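Side-chain contacts in transcriptional regulator, SorC family (Enterococcus faecalis, PDB 2O0M), which probably binds DNA and a carbohydrate ligand as a transcriptional regulator of the SorC family: residues G150-A155 against A250-M255; V239-G244 against R317-N322; I243-H248 against G309-K314; G274-E279 against V283-P288. All blocks are in the same frame, centred on the assembly; numbering follows the deposited sequence.

How the contacts relate
Contacts 1 and 3 meet at one phosphate ion, and their centres lie about 12 Å apart. Contact 1 supplies a helix start and Arg252, contact 3 supplies Lys312. Thr153 OG1 of contact 1 lies 3.6 Å from Lys312 NZ of contact 3. Contact 2 is about 10 Å from contact 3 by centres and shares Ile243 and Gly244 with it. A different phosphate lies in contact 2, beside Arg317. Contact 4 is a hairpin nested in the chain loops that contacts 2 and 3 close. It reaches contact 2 through Phe277 and Tyr319, and contact 1 through Met255, whose SE is 3.6 Å from Phe276 CZ.

Contact 1 (G150-A155 against A250-M255); sequences GGTTMA and AARRKM. With PO4 (phosphate ion), chain B.
The Arg252 guanidinium meets Gly151 CA and Thr152 OG1 obliquely, and presents its edge to a bound phosphate. The phosphorus lies in the guanidinium plane. NH1 gives a straight bond to phosphate O4 (2.8 Å, 176° at the hydrogen). NH2 bonds to phosphate O3 at 3.0 Å. Two N-H groups on one edge therefore grip two different oxygens, which fixes the plane of the group. Arg252 NE forms a salt bridge with Glu182, which should help hold that rotation. The chain runs out extended, with CG anti to the backbone N (chi1 -171°), and bends only at chi3 to turn its head to the ion. Direct contact between the segments is slight. Arg252 NH2 lies 3.6 Å from Gly151 CA, and the approach of NH1 to Thr152 OG1 is too poorly angled for a hydrogen bond.

The phosphate sits at the N-terminus of helix 152-159, where Gly151 is the N-cap residue. This is a familiar anion site in Rossmann-like domains, and is consistent with a place for the phosphate of a sugar ligand. The ion itself probably came from the crystallisation liquor. Thr153 holds phosphate O2 twice, from its backbone N and from OG1, each at 2.8 Å. Thr152 N adds a weak bond to phosphate O4. Gly151 has positive phi (102°) and brings its CA within 3.6 Å of phosphate O3.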
loop_
_atom_site.group_PDB
_atom_site.type_symbol
_atom_site.label_atom_id
_atom_site.label_comp_id
_atom_site.label_asym_id
_atom_site.label_seq_id
_atom_site.Cartn_x
_atom_site.Cartn_y
_atom_site.Cartn_z
ATOM N N GLY A 150 2.315 -0.193 -4.972
ATOM C CA GLY A 150 1.699 -0.658 -6.208
ATOM C C GLY A 150 0.915 -1.941 -6.014
ATOM O O GLY A 150 0.386 -2.201 -4.932
ATOM N N GLY A 151 0.851 -2.739 -7.068
ATOM C CA GLY A 151 0.117 -3.985 -7.075
ATOM C C GLY A 151 -1.206 -3.864 -7.796
ATOM O O GLY A 151 -1.632 -2.773 -8.174
ATOM N N THR A 152 -1.866 -4.999 -7.995
ATOM C CA THR A 152 -3.086 -5.035 -8.787
ATOM C C THR A 152 -4.220 -4.222 -8.164
ATOM O O THR A 152 -4.881 -3.446 -8.842
ATOM C CB THR A 152 -3.538 -6.482 -9.025
ATOM O OG1 THR A 152 -2.492 -7.201 -9.683
ATOM C CG2 THR A 152 -4.790 -6.527 -9.869
ATOM N N THR A 153 -4.430 -4.379 -6.860
ATOM C CA THR A 153 -5.460 -3.616 -6.160
ATOM C C THR A 153 -5.233 -2.129 -6.304
ATOM O O THR A 153 -6.136 -1.384 -6.670
ATOM C CB THR A 153 -5.485 -3.978 -4.674
ATOM O OG1 THR A 153 -5.809 -5.364 -4.552
ATOM C CG2 THR A 153 -6.500 -3.150 -3.923
HETATM N N MSE A 154 -4.016 -1.695 -6.011
HETATM C CA MSE A 154 -3.712 -0.278 -6.054
HETATM C C MSE A 154 -3.809 0.312 -7.474
HETATM O O MSE A 154 -4.217 1.466 -7.643
HETATM C CB MSE A 154 -2.330 -0.023 -5.466
HETATM C CG MSE A 154 -2.254 -0.279 -3.966
HETATM SE SE MSE A 154 -3.305 0.995 -2.928
HETATM C CE MSE A 154 -2.316 2.581 -3.426
ATOM N N ALA A 155 -3.446 -0.468 -8.488
ATOM C CA ALA A 155 -3.545 -0.022 -9.880
ATOM C C ALA A 155 -5.012 0.282 -10.216
ATOM O O ALA A 155 -5.338 1.326 -10.791
ATOM C CB ALA A 155 -3.008 -1.076 -10.806
ATOM N N ALA A 250 5.986 -12.933 -3.803
ATOM C CA ALA A 250 7.358 -13.344 -4.057
ATOM C C ALA A 250 7.547 -13.875 -5.479
ATOM O O ALA A 250 8.539 -13.569 -6.140
ATOM C CB ALA A 250 7.801 -14.386 -3.026
ATOM N N ALA A 251 6.588 -14.664 -5.953
ATOM C CA ALA A 251 6.637 -15.184 -7.314
ATOM C C ALA A 251 6.423 -14.085 -8.356
ATOM O O ALA A 251 7.158 -14.002 -9.349
ATOM C CB ALA A 251 5.595 -16.268 -7.491
ATOM N N ARG A 252 5.418 -13.243 -8.135
ATOM C CA ARG A 252 5.105 -12.200 -9.113
ATOM C C ARG A 252 6.273 -11.233 -9.301
ATOM O O ARG A 252 6.564 -10.796 -10.429
ATOM C CB ARG A 252 3.857 -11.416 -8.718
ATOM C CG ARG A 252 3.391 -10.499 -9.811
ATOM C CD ARG A 252 2.035 -9.918 -9.491
ATOM N NE ARG A 252 2.124 -8.852 -8.501
ATOM C CZ ARG A 252 1.092 -8.395 -7.798
ATOM N NH1 ARG A 252 -0.134 -8.923 -7.945
ATOM N NH2 ARG A 252 1.275 -7.408 -6.944
ATOM N N ARG A 253 6.904 -10.889 -8.181
ATOM C CA ARG A 253 8.051 -9.969 -8.151
ATOM C C ARG A 253 9.376 -10.619 -8.538
ATOM O O ARG A 253 10.428 -9.974 -8.486
ATOM C CB ARG A 253 8.171 -9.347 -6.759
ATOM C CG ARG A 253 6.999 -8.413 -6.416
ATOM C CD ARG A 253 7.076 -8.006 -4.961
ATOM N NE ARG A 253 6.023 -7.074 -4.543
ATOM C CZ ARG A 253 5.935 -6.599 -3.303
ATOM N NH1 ARG A 253 6.834 -6.974 -2.394
ATOM N NH2 ARG A 253 4.965 -5.751 -2.977
ATOM N N LYS A 254 9.327 -11.892 -8.917
ATOM C CA LYS A 254 10.506 -12.623 -9.388
ATOM C C LYS A 254 11.651 -12.573 -8.371
ATOM O O LYS A 254 12.819 -12.299 -8.711
ATOM C CB LYS A 254 10.941 -12.113 -10.769
ATOM C CG LYS A 254 9.820 -12.181 -11.795
ATOM C CD LYS A 254 10.285 -11.846 -13.201
ATOM C CE LYS A 254 9.115 -11.846 -14.174
ATOM N NZ LYS A 254 8.368 -13.142 -14.209
HETATM N N MSE A 255 11.306 -12.858 -7.119
HETATM C CA MSE A 255 12.298 -12.944 -6.062
HETATM C C MSE A 255 13.209 -14.140 -6.347
HETATM O O MSE A 255 12.844 -15.050 -7.091
HETATM C CB MSE A 255 11.626 -13.047 -4.690
HETATM C CG MSE A 255 10.832 -11.802 -4.336
HETATM SE SE MSE A 255 10.181 -11.794 -2.506
HETATM C CE MSE A 255 11.800 -11.384 -1.738
HETATM P P PO4 B . -2.181 -7.219 -5.030
HETATM O O1 PO4 B . -2.447 -8.272 -4.018
HETATM O O2 PO4 B . -3.176 -6.120 -4.987
HETATM O O3 PO4 B . -0.770 -6.738 -4.892
HETATM O O4 PO4 B . -2.215 -7.846 -6.390
#

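Contact 2 (V239-G244 against R317-N322); sequences VVHSIG and RAYMKN. With PO4 (phosphate ion), chain C.
His241 and Tyr319 form the aromatic part of this contact. They come from opposite directions, the edge of the imidazole turned toward the face of the phenol ring. The pair is an offset edge-to-face stack, with centroids 5.4 Å apart and planes at 75°. His241 NE2 is the leading atom, 3.7 Å from Tyr319 CE2. Tyr319 projects from helix 313-320 with CG anti to its own N (chi1 168°), which carries the ring over to strand 238-245. Phe277 meets the same tyrosine ring edge-to-face, and Phe273 meets the histidine ring.

The apolar part is made by Ile243. Its CD1 reaches Tyr319 CD2 at 3.7 Å, and its CG2 lies 3.8 Å from Tyr319 CB. Thus both branches of the isoleucine rest on the tyrosine, crossing it at about a right angle. CD1 also touches the selenium of Met320, at 4.2 Å, where that selenomethionine chain folds back.

The ionic part lies away from strand 238-245. Arg317 presents its edge to a second phosphate, with NE bonded to O4 and NH2 to O1, each at 3.0 Å.

No hydrogen bond links the two segments. All four residues that touch are buried, so helix 313-320 is held against the central strand by ring and van der Waals contact, while the charged Arg317 points away from it.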
loop_
_atom_site.group_PDB
_atom_site.type_symbol
_atom_site.label_atom_id
_atom_site.label_comp_id
_atom_site.label_asym_id
_atom_site.label_seq_id
_atom_site.Cartn_x
_atom_site.Cartn_y
_atom_site.Cartn_z
ATOM N N VAL A 239 0.028 7.621 3.693
ATOM C CA VAL A 239 0.477 6.411 3.013
ATOM C C VAL A 239 -0.742 5.584 2.644
ATOM O O VAL A 239 -1.628 5.395 3.466
ATOM C CB VAL A 239 1.429 5.571 3.881
ATOM C CG1 VAL A 239 1.844 4.279 3.164
ATOM C CG2 VAL A 239 2.683 6.355 4.213
ATOM N N VAL A 240 -0.761 5.087 1.414
ATOM C CA VAL A 240 -1.827 4.196 0.946
ATOM C C VAL A 240 -1.184 2.946 0.355
ATOM O O VAL A 240 -0.234 3.029 -0.435
ATOM C CB VAL A 240 -2.773 4.848 -0.093
ATOM C CG1 VAL A 240 -3.929 3.928 -0.362
ATOM C CG2 VAL A 240 -3.255 6.196 0.394
ATOM N N HIS A 241 -1.694 1.782 0.759
ATOM C CA HIS A 241 -1.115 0.523 0.334
ATOM C C HIS A 241 -2.146 -0.587 0.345
ATOM O O HIS A 241 -3.189 -0.457 0.978
ATOM C CB HIS A 241 0.051 0.172 1.257
ATOM C CG HIS A 241 -0.363 -0.199 2.651
ATOM N ND1 HIS A 241 -0.767 0.722 3.592
ATOM C CD2 HIS A 241 -0.412 -1.405 3.261
ATOM C CE1 HIS A 241 -1.063 0.096 4.719
ATOM N NE2 HIS A 241 -0.830 -1.193 4.551
ATOM N N SER A 242 -1.842 -1.679 -0.354
ATOM C CA SER A 242 -2.580 -2.920 -0.171
ATOM C C SER A 242 -1.764 -3.858 0.716
ATOM O O SER A 242 -0.718 -3.489 1.280
ATOM C CB SER A 242 -2.977 -3.558 -1.517
ATOM O OG SER A 242 -3.922 -4.601 -1.342
ATOM N N ILE A 243 -2.290 -5.061 0.880
ATOM C CA ILE A 243 -1.652 -6.134 1.621
ATOM C C ILE A 243 -1.605 -7.306 0.673
ATOM O O ILE A 243 -2.636 -7.712 0.122
ATOM C CB ILE A 243 -2.453 -6.484 2.889
ATOM C CG1 ILE A 243 -2.540 -5.263 3.820
ATOM C CG2 ILE A 243 -1.828 -7.660 3.631
ATOM C CD1 ILE A 243 -3.668 -5.363 4.827
ATOM N N GLY A 244 -0.414 -7.854 0.478
ATOM C CA GLY A 244 -0.230 -8.950 -0.465
ATOM C C GLY A 244 -0.256 -10.303 0.208
ATOM O O GLY A 244 0.042 -10.426 1.398
ATOM N N ARG A 317 -5.265 -10.396 8.202
ATOM C CA ARG A 317 -5.087 -10.682 9.631
ATOM C C ARG A 317 -3.617 -10.593 10.060
ATOM O O ARG A 317 -3.299 -10.029 11.100
ATOM C CB ARG A 317 -5.626 -12.072 9.968
ATOM C CG ARG A 317 -7.133 -12.152 9.997
ATOM C CD ARG A 317 -7.595 -13.587 9.942
ATOM N NE ARG A 317 -6.970 -14.398 10.987
ATOM C CZ ARG A 317 -6.621 -15.676 10.844
ATOM N NH1 ARG A 317 -6.844 -16.325 9.704
ATOM N NH2 ARG A 317 -6.049 -16.322 11.851
ATOM N N ALA A 318 -2.724 -11.141 9.248
ATOM C CA ALA A 318 -1.316 -11.233 9.626
ATOM C C ALA A 318 -0.646 -9.864 9.623
ATOM O O ALA A 318 0.138 -9.537 10.522
ATOM C CB ALA A 318 -0.583 -12.191 8.715
ATOM N N TYR A 319 -0.942 -9.060 8.607
ATOM C CA TYR A 319 -0.351 -7.723 8.539
ATOM C C TYR A 319 -0.994 -6.806 9.580
ATOM O O TYR A 319 -0.304 -6.043 10.251
ATOM C CB TYR A 319 -0.482 -7.070 7.150
ATOM C CG TYR A 319 -0.108 -5.613 7.254
ATOM C CD1 TYR A 319 1.231 -5.227 7.347
ATOM C CD2 TYR A 319 -1.081 -4.630 7.384
ATOM C CE1 TYR A 319 1.592 -3.890 7.516
ATOM C CE2 TYR A 319 -0.735 -3.297 7.548
ATOM C CZ TYR A 319 0.595 -2.925 7.614
ATOM O OH TYR A 319 0.922 -1.589 7.790
HETATM N N MSE A 320 -2.315 -6.848 9.693
HETATM C CA MSE A 320 -3.013 -5.844 10.492
HETATM C C MSE A 320 -2.689 -5.943 11.986
HETATM O O MSE A 320 -2.900 -4.974 12.728
HETATM C CB MSE A 320 -4.527 -5.891 10.222
HETATM C CG MSE A 320 -4.914 -5.429 8.821
HETATM SE SE MSE A 320 -4.571 -3.552 8.462
HETATM C CE MSE A 320 -5.517 -2.853 9.980
ATOM N N LYS A 321 -2.155 -7.090 12.414
ATOM C CA LYS A 321 -1.794 -7.327 13.821
ATOM C C LYS A 321 -0.934 -6.224 14.402
ATOM O O LYS A 321 -1.176 -5.772 15.540
ATOM C CB LYS A 321 -1.067 -8.665 13.982
ATOM C CG LYS A 321 -1.991 -9.821 14.193
ATOM C CD LYS A 321 -1.244 -11.103 14.469
ATOM C CE LYS A 321 -2.175 -12.174 14.990
ATOM N NZ LYS A 321 -1.519 -13.498 15.109
ATOM N N ASN A 322 0.058 -5.799 13.621
ATOM C CA ASN A 322 1.001 -4.755 14.021
ATOM C C ASN A 322 0.900 -3.446 13.219
ATOM O O ASN A 322 1.802 -2.616 13.296
ATOM C CB ASN A 322 2.439 -5.302 13.957
ATOM C CG ASN A 322 3.015 -5.365 12.519
ATOM O OD1 ASN A 322 2.319 -5.130 11.510
ATOM N ND2 ASN A 322 4.306 -5.696 12.436
HETATM P P PO4 C . -5.606 -13.442 14.173
HETATM O O1 PO4 C . -5.080 -14.851 14.292
HETATM O O2 PO4 C . -7.104 -13.367 14.304
HETATM O O3 PO4 C . -4.963 -12.601 15.242
HETATM O O4 PO4 C . -5.220 -12.891 12.830
#

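Contact 3 (I243-H248 against G309-K314); sequences IGRALH and GKTKAK. With PO4 (phosphate ion), chain B.
Lys312 NZ is gripped by Ile243 O and by a phosphate ion. It gives a bond of 2.8 Å to the carbonyl Ile243 O and one of 2.7 Å to phosphate O1. A third, weak bond runs from NZ to phosphate O2 at 3.4 Å. The amine approaches Ile243 O from a tilt of 34° out of the carbonyl plane. The lysine chain is extended beyond CG, and its last carbons follow the same route: CE lies 3.3 Å from Ile243 O and 3.2 Å from phosphate O1. The ammonium charge is thus shared between a backbone carbonyl and an anion, which would favour the protonated form.

Arg245 closes the outer side of the contact. Its CD packs 4.1 Å from Lys312 CG, and the two side chains cross at a slant. The guanidinium turns an edge to Thr311 O. NE makes a weak, bent bond to that oxygen at 3.2 Å, with only 123° at the hydrogen. The bend at chi3 (64°) swings NE to this side. Thr311 OG1 is hydrogen-bonded to Asp118.

Thr153 of helix 152-159 and Arg252 of helix 246-252 bind the same phosphate. Arg245 is also the N-cap residue of helix 246-252. Parallel strand 238-245 ends here, and the turn before helix 313-320 lies beside it. A ligand site at the C-terminal ends of parallel strands, lined by the loops that lead into helices, is typical of Rossmann-like alpha/beta domains, and here the anion is consistent with a sugar-phosphate pocket.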
loop_
_atom_site.group_PDB
_atom_site.type_symbol
_atom_site.label_atom_id
_atom_site.label_comp_id
_atom_site.label_asym_id
_atom_site.label_seq_id
_atom_site.Cartn_x
_atom_site.Cartn_y
_atom_site.Cartn_z
ATOM N N ILE A 243 -2.290 -5.061 0.880
ATOM C CA ILE A 243 -1.652 -6.134 1.621
ATOM C C ILE A 243 -1.605 -7.306 0.673
ATOM O O ILE A 243 -2.636 -7.712 0.122
ATOM C CB ILE A 243 -2.453 -6.484 2.889
ATOM C CG1 ILE A 243 -2.540 -5.263 3.820
ATOM C CG2 ILE A 243 -1.828 -7.660 3.631
ATOM C CD1 ILE A 243 -3.668 -5.363 4.827
ATOM N N GLY A 244 -0.414 -7.854 0.478
ATOM C CA GLY A 244 -0.230 -8.950 -0.465
ATOM C C GLY A 244 -0.256 -10.303 0.208
ATOM O O GLY A 244 0.042 -10.426 1.398
ATOM N N ARG A 245 -0.633 -11.313 -0.569
ATOM C CA ARG A 245 -0.493 -12.704 -0.174
ATOM C C ARG A 245 0.977 -13.061 -0.445
ATOM O O ARG A 245 1.458 -12.949 -1.580
ATOM C CB ARG A 245 -1.498 -13.566 -0.957
ATOM C CG ARG A 245 -2.953 -13.197 -0.626
ATOM C CD ARG A 245 -4.007 -13.854 -1.510
ATOM N NE ARG A 245 -3.998 -15.301 -1.340
ATOM C CZ ARG A 245 -3.466 -16.170 -2.198
ATOM N NH1 ARG A 245 -2.898 -15.754 -3.323
ATOM N NH2 ARG A 245 -3.493 -17.464 -1.932
ATOM N N ALA A 246 1.697 -13.447 0.608
ATOM C CA ALA A 246 3.169 -13.444 0.615
ATOM C C ALA A 246 3.829 -14.227 -0.522
ATOM O O ALA A 246 4.654 -13.687 -1.247
ATOM C CB ALA A 246 3.689 -13.934 1.945
ATOM N N LEU A 247 3.498 -15.506 -0.658
ATOM C CA LEU A 247 4.171 -16.324 -1.672
ATOM C C LEU A 247 3.820 -15.884 -3.087
ATOM O O LEU A 247 4.676 -15.891 -3.977
ATOM C CB LEU A 247 3.907 -17.817 -1.449
ATOM C CG LEU A 247 4.433 -18.325 -0.097
ATOM C CD1 LEU A 247 4.312 -19.838 -0.027
ATOM C CD2 LEU A 247 5.896 -17.929 0.150
ATOM N N HIS A 248 2.564 -15.490 -3.290
ATOM C CA HIS A 248 2.125 -14.927 -4.563
ATOM C C HIS A 248 2.935 -13.679 -4.920
ATOM O O HIS A 248 3.368 -13.528 -6.064
ATOM C CB HIS A 248 0.629 -14.595 -4.500
ATOM C CG HIS A 248 -0.006 -14.389 -5.842
ATOM N ND1 HIS A 248 -0.258 -13.138 -6.362
ATOM C CD2 HIS A 248 -0.462 -15.277 -6.757
ATOM C CE1 HIS A 248 -0.824 -13.264 -7.550
ATOM N NE2 HIS A 248 -0.964 -14.551 -7.812
ATOM N N GLY A 309 -11.399 -9.299 -0.624
ATOM C CA GLY A 309 -11.541 -10.658 -1.130
ATOM C C GLY A 309 -11.379 -11.664 -0.002
ATOM O O GLY A 309 -10.533 -11.502 0.873
ATOM N N LYS A 310 -12.197 -12.711 -0.013
ATOM C CA LYS A 310 -12.012 -13.803 0.925
ATOM C C LYS A 310 -10.574 -14.353 0.844
ATOM O O LYS A 310 -10.001 -14.775 1.851
ATOM C CB LYS A 310 -13.031 -14.916 0.658
ATOM C CG LYS A 310 -12.911 -16.082 1.614
ATOM C CD LYS A 310 -12.083 -17.217 1.053
ATOM C CE LYS A 310 -11.766 -18.213 2.150
ATOM N NZ LYS A 310 -10.922 -19.343 1.714
ATOM N N THR A 311 -9.981 -14.307 -0.344
ATOM C CA THR A 311 -8.647 -14.870 -0.551
ATOM C C THR A 311 -7.567 -14.144 0.257
ATOM O O THR A 311 -6.500 -14.700 0.494
ATOM C CB THR A 311 -8.232 -14.835 -2.044
ATOM O OG1 THR A 311 -8.232 -13.480 -2.530
ATOM C CG2 THR A 311 -9.165 -15.704 -2.894
ATOM N N LYS A 312 -7.855 -12.912 0.666
ATOM C CA LYS A 312 -6.890 -12.086 1.405
ATOM C C LYS A 312 -7.119 -12.054 2.917
ATOM O O LYS A 312 -6.364 -11.399 3.645
ATOM C CB LYS A 312 -6.876 -10.656 0.843
ATOM C CG LYS A 312 -6.044 -10.518 -0.431
ATOM C CD LYS A 312 -5.621 -9.071 -0.685
ATOM C CE LYS A 312 -4.826 -8.948 -1.973
ATOM N NZ LYS A 312 -4.288 -7.576 -2.150
ATOM N N ALA A 313 -8.121 -12.779 3.404
ATOM C CA ALA A 313 -8.445 -12.747 4.829
ATOM C C ALA A 313 -7.231 -13.081 5.709
ATOM O O ALA A 313 -6.969 -12.410 6.699
ATOM C CB ALA A 313 -9.591 -13.692 5.134
ATOM N N LYS A 314 -6.500 -14.128 5.353
ATOM C CA LYS A 314 -5.338 -14.538 6.142
ATOM C C LYS A 314 -4.232 -13.485 6.111
ATOM O O LYS A 314 -3.651 -13.149 7.146
ATOM C CB LYS A 314 -4.800 -15.877 5.647
ATOM C CG LYS A 314 -5.708 -17.057 5.951
ATOM C CD LYS A 314 -5.222 -18.308 5.258
ATOM C CE LYS A 314 -5.745 -19.574 5.919
ATOM N NZ LYS A 314 -7.210 -19.552 6.168
HETATM P P PO4 B . -2.181 -7.219 -5.030
HETATM O O1 PO4 B . -2.447 -8.272 -4.018
HETATM O O2 PO4 B . -3.176 -6.120 -4.987
HETATM O O3 PO4 B . -0.770 -6.738 -4.892
HETATM O O4 PO4 B . -2.215 -7.846 -6.390
#

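Contact 4 (G274-E279 against V283-P288); sequences GYFFDE and VVYKIP
Phe276 CB lies 4.1 Å from Val284 CG2 and 3.7 Å from Tyr285 O. CG stands anti to the carbonyl carbon (chi1 -67°), which puts the ring beside its own N, the atom bonded to Tyr285 O. From there the ring runs along the partner strand. CD2 meets Tyr285 CD2 at 4.2 Å, and the carbonyl Tyr285 O lies in the plane of the phenylalanine ring, at its edge. CE2 reaches Ile287 CG2. At the tip, CZ touches the selenium of Met255.

The backbones form an antiparallel hairpin. Phe276 N bonds to Tyr285 O, Val284 N to Phe276 O, and Ile287 N to Gly274 O. The register slips by one between Phe276 and Phe277, a beta bulge in which Val284 is the extra residue. Past the bulge, Phe277 CE1 packs 3.5 Å from Val283 CG2. Tyr275 and Lys286 lie side by side on this same face, with Tyr275 CD1 3.6 Å from Lys286 CB. A water bonds to both Gly274 O and Ile287 O, and sits over the centre of the Tyr275 ring. Gly274 has positive phi (83°), and Ile287 CG1 packs 3.8 Å from its CA.

Strand 275-277 joins strand 270-272 on its other side, so the hairpin extends the main sheet. Phe276 and Tyr285 pack against helix 257-265, at Leu263 and Met262, and Tyr285 OH also bonds to Glu259. On the opposite face, Phe277 packs against helix 313-320.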
loop_
_atom_site.group_PDB
_atom_site.type_symbol
_atom_site.label_atom_id
_atom_site.label_comp_id
_atom_site.label_asym_id
_atom_site.label_seq_id
_atom_site.Cartn_x
_atom_site.Cartn_y
_atom_site.Cartn_z
ATOM N N GLY A 274 7.401 -4.413 1.283
ATOM C CA GLY A 274 8.622 -5.204 1.176
ATOM C C GLY A 274 9.020 -5.903 2.458
ATOM O O GLY A 274 10.186 -6.340 2.601
ATOM N N TYR A 275 8.074 -5.986 3.393
ATOM C CA TYR A 275 8.202 -6.819 4.591
ATOM C C TYR A 275 7.266 -8.001 4.474
ATOM O O TYR A 275 6.153 -7.859 3.961
ATOM C CB TYR A 275 7.846 -6.040 5.860
ATOM C CG TYR A 275 8.688 -4.795 6.073
ATOM C CD1 TYR A 275 9.818 -4.814 6.878
ATOM C CD2 TYR A 275 8.354 -3.599 5.450
ATOM C CE1 TYR A 275 10.586 -3.675 7.063
ATOM C CE2 TYR A 275 9.111 -2.459 5.620
ATOM C CZ TYR A 275 10.221 -2.487 6.434
ATOM O OH TYR A 275 10.959 -1.331 6.597
ATOM N N PHE A 276 7.709 -9.161 4.964
ATOM C CA PHE A 276 6.884 -10.368 4.959
ATOM C C PHE A 276 6.551 -10.798 6.378
ATOM O O PHE A 276 7.424 -10.805 7.232
ATOM C CB PHE A 276 7.600 -11.488 4.205
ATOM C CG PHE A 276 7.734 -11.207 2.744
ATOM C CD1 PHE A 276 6.796 -11.701 1.851
ATOM C CD2 PHE A 276 8.744 -10.378 2.266
ATOM C CE1 PHE A 276 6.881 -11.419 0.514
ATOM C CE2 PHE A 276 8.829 -10.075 0.914
ATOM C CZ PHE A 276 7.904 -10.595 0.040
ATOM N N PHE A 277 5.288 -11.152 6.606
ATOM C CA PHE A 277 4.768 -11.423 7.953
ATOM C C PHE A 277 4.198 -12.838 8.058
ATOM O O PHE A 277 3.480 -13.287 7.174
ATOM C CB PHE A 277 3.656 -10.432 8.303
ATOM C CG PHE A 277 4.054 -8.989 8.150
ATOM C CD1 PHE A 277 4.470 -8.241 9.253
ATOM C CD2 PHE A 277 4.003 -8.368 6.905
ATOM C CE1 PHE A 277 4.827 -6.914 9.109
ATOM C CE2 PHE A 277 4.369 -7.044 6.759
ATOM C CZ PHE A 277 4.791 -6.312 7.867
ATOM N N ASP A 278 4.499 -13.534 9.154
ATOM C CA ASP A 278 3.849 -14.816 9.409
ATOM C C ASP A 278 2.510 -14.575 10.111
ATOM O O ASP A 278 2.141 -13.424 10.354
ATOM C CB ASP A 278 4.768 -15.790 10.171
ATOM C CG ASP A 278 5.093 -15.339 11.586
ATOM O OD1 ASP A 278 4.386 -14.479 12.143
ATOM O OD2 ASP A 278 6.072 -15.869 12.154
ATOM N N GLU A 279 1.769 -15.643 10.403
ATOM C CA GLU A 279 0.404 -15.494 10.939
ATOM C C GLU A 279 0.378 -14.848 12.334
ATOM O O GLU A 279 -0.620 -14.237 12.725
ATOM C CB GLU A 279 -0.357 -16.830 10.920
ATOM C CG GLU A 279 -0.053 -17.787 12.046
ATOM C CD GLU A 279 -0.973 -19.000 12.038
ATOM O OE1 GLU A 279 -0.691 -19.957 12.791
ATOM O OE2 GLU A 279 -1.968 -19.003 11.274
ATOM N N VAL A 283 7.583 -10.174 11.515
ATOM C CA VAL A 283 8.350 -9.968 10.288
ATOM C C VAL A 283 9.357 -11.108 10.169
ATOM O O VAL A 283 10.270 -11.226 10.992
ATOM C CB VAL A 283 9.084 -8.609 10.287
ATOM C CG1 VAL A 283 9.998 -8.459 9.068
ATOM C CG2 VAL A 283 8.078 -7.467 10.334
ATOM N N VAL A 284 9.163 -11.958 9.163
ATOM C CA VAL A 284 10.059 -13.108 8.921
ATOM C C VAL A 284 11.149 -12.801 7.884
ATOM O O VAL A 284 12.170 -13.502 7.815
ATOM C CB VAL A 284 9.268 -14.364 8.486
ATOM C CG1 VAL A 284 8.288 -14.781 9.573
ATOM C CG2 VAL A 284 8.534 -14.141 7.173
ATOM N N TYR A 285 10.930 -11.753 7.086
ATOM C CA TYR A 285 11.910 -11.306 6.089
ATOM C C TYR A 285 11.592 -9.895 5.593
ATOM O O TYR A 285 10.432 -9.476 5.591
ATOM C CB TYR A 285 11.924 -12.268 4.902
ATOM C CG TYR A 285 13.040 -12.041 3.906
ATOM C CD1 TYR A 285 14.371 -12.270 4.258
ATOM C CD2 TYR A 285 12.771 -11.636 2.604
ATOM C CE1 TYR A 285 15.396 -12.078 3.353
ATOM C CE2 TYR A 285 13.794 -11.439 1.685
ATOM C CZ TYR A 285 15.110 -11.665 2.069
ATOM O OH TYR A 285 16.145 -11.489 1.179
ATOM N N LYS A 286 12.633 -9.175 5.181
ATOM C CA LYS A 286 12.469 -7.892 4.496
ATOM C C LYS A 286 13.486 -7.742 3.366
ATOM O O LYS A 286 14.637 -8.186 3.471
ATOM C CB LYS A 286 12.569 -6.724 5.477
ATOM C CG LYS A 286 13.935 -6.553 6.115
ATOM C CD LYS A 286 13.882 -5.566 7.268
ATOM C CE LYS A 286 15.261 -5.387 7.898
ATOM N NZ LYS A 286 15.255 -4.256 8.875
ATOM N N ILE A 287 13.050 -7.138 2.270
ATOM C CA ILE A 287 13.941 -6.880 1.137
ATOM C C ILE A 287 14.761 -5.624 1.433
ATOM O O ILE A 287 14.408 -4.851 2.334
ATOM C CB ILE A 287 13.168 -6.733 -0.197
ATOM C CG1 ILE A 287 12.214 -5.527 -0.159
ATOM C CG2 ILE A 287 12.406 -8.030 -0.511
ATOM C CD1 ILE A 287 11.599 -5.205 -1.483
ATOM N N PRO A 288 15.870 -5.416 0.698
ATOM C CA PRO A 288 16.631 -4.188 0.940
ATOM C C PRO A 288 15.776 -2.928 0.760
ATOM O O PRO A 288 14.997 -2.830 -0.186
ATOM C CB PRO A 288 17.766 -4.274 -0.087
ATOM C CG PRO A 288 17.931 -5.742 -0.321
ATOM C CD PRO A 288 16.512 -6.253 -0.332
HETATM O O HOH W 1 11.948 -4.048 3.137
#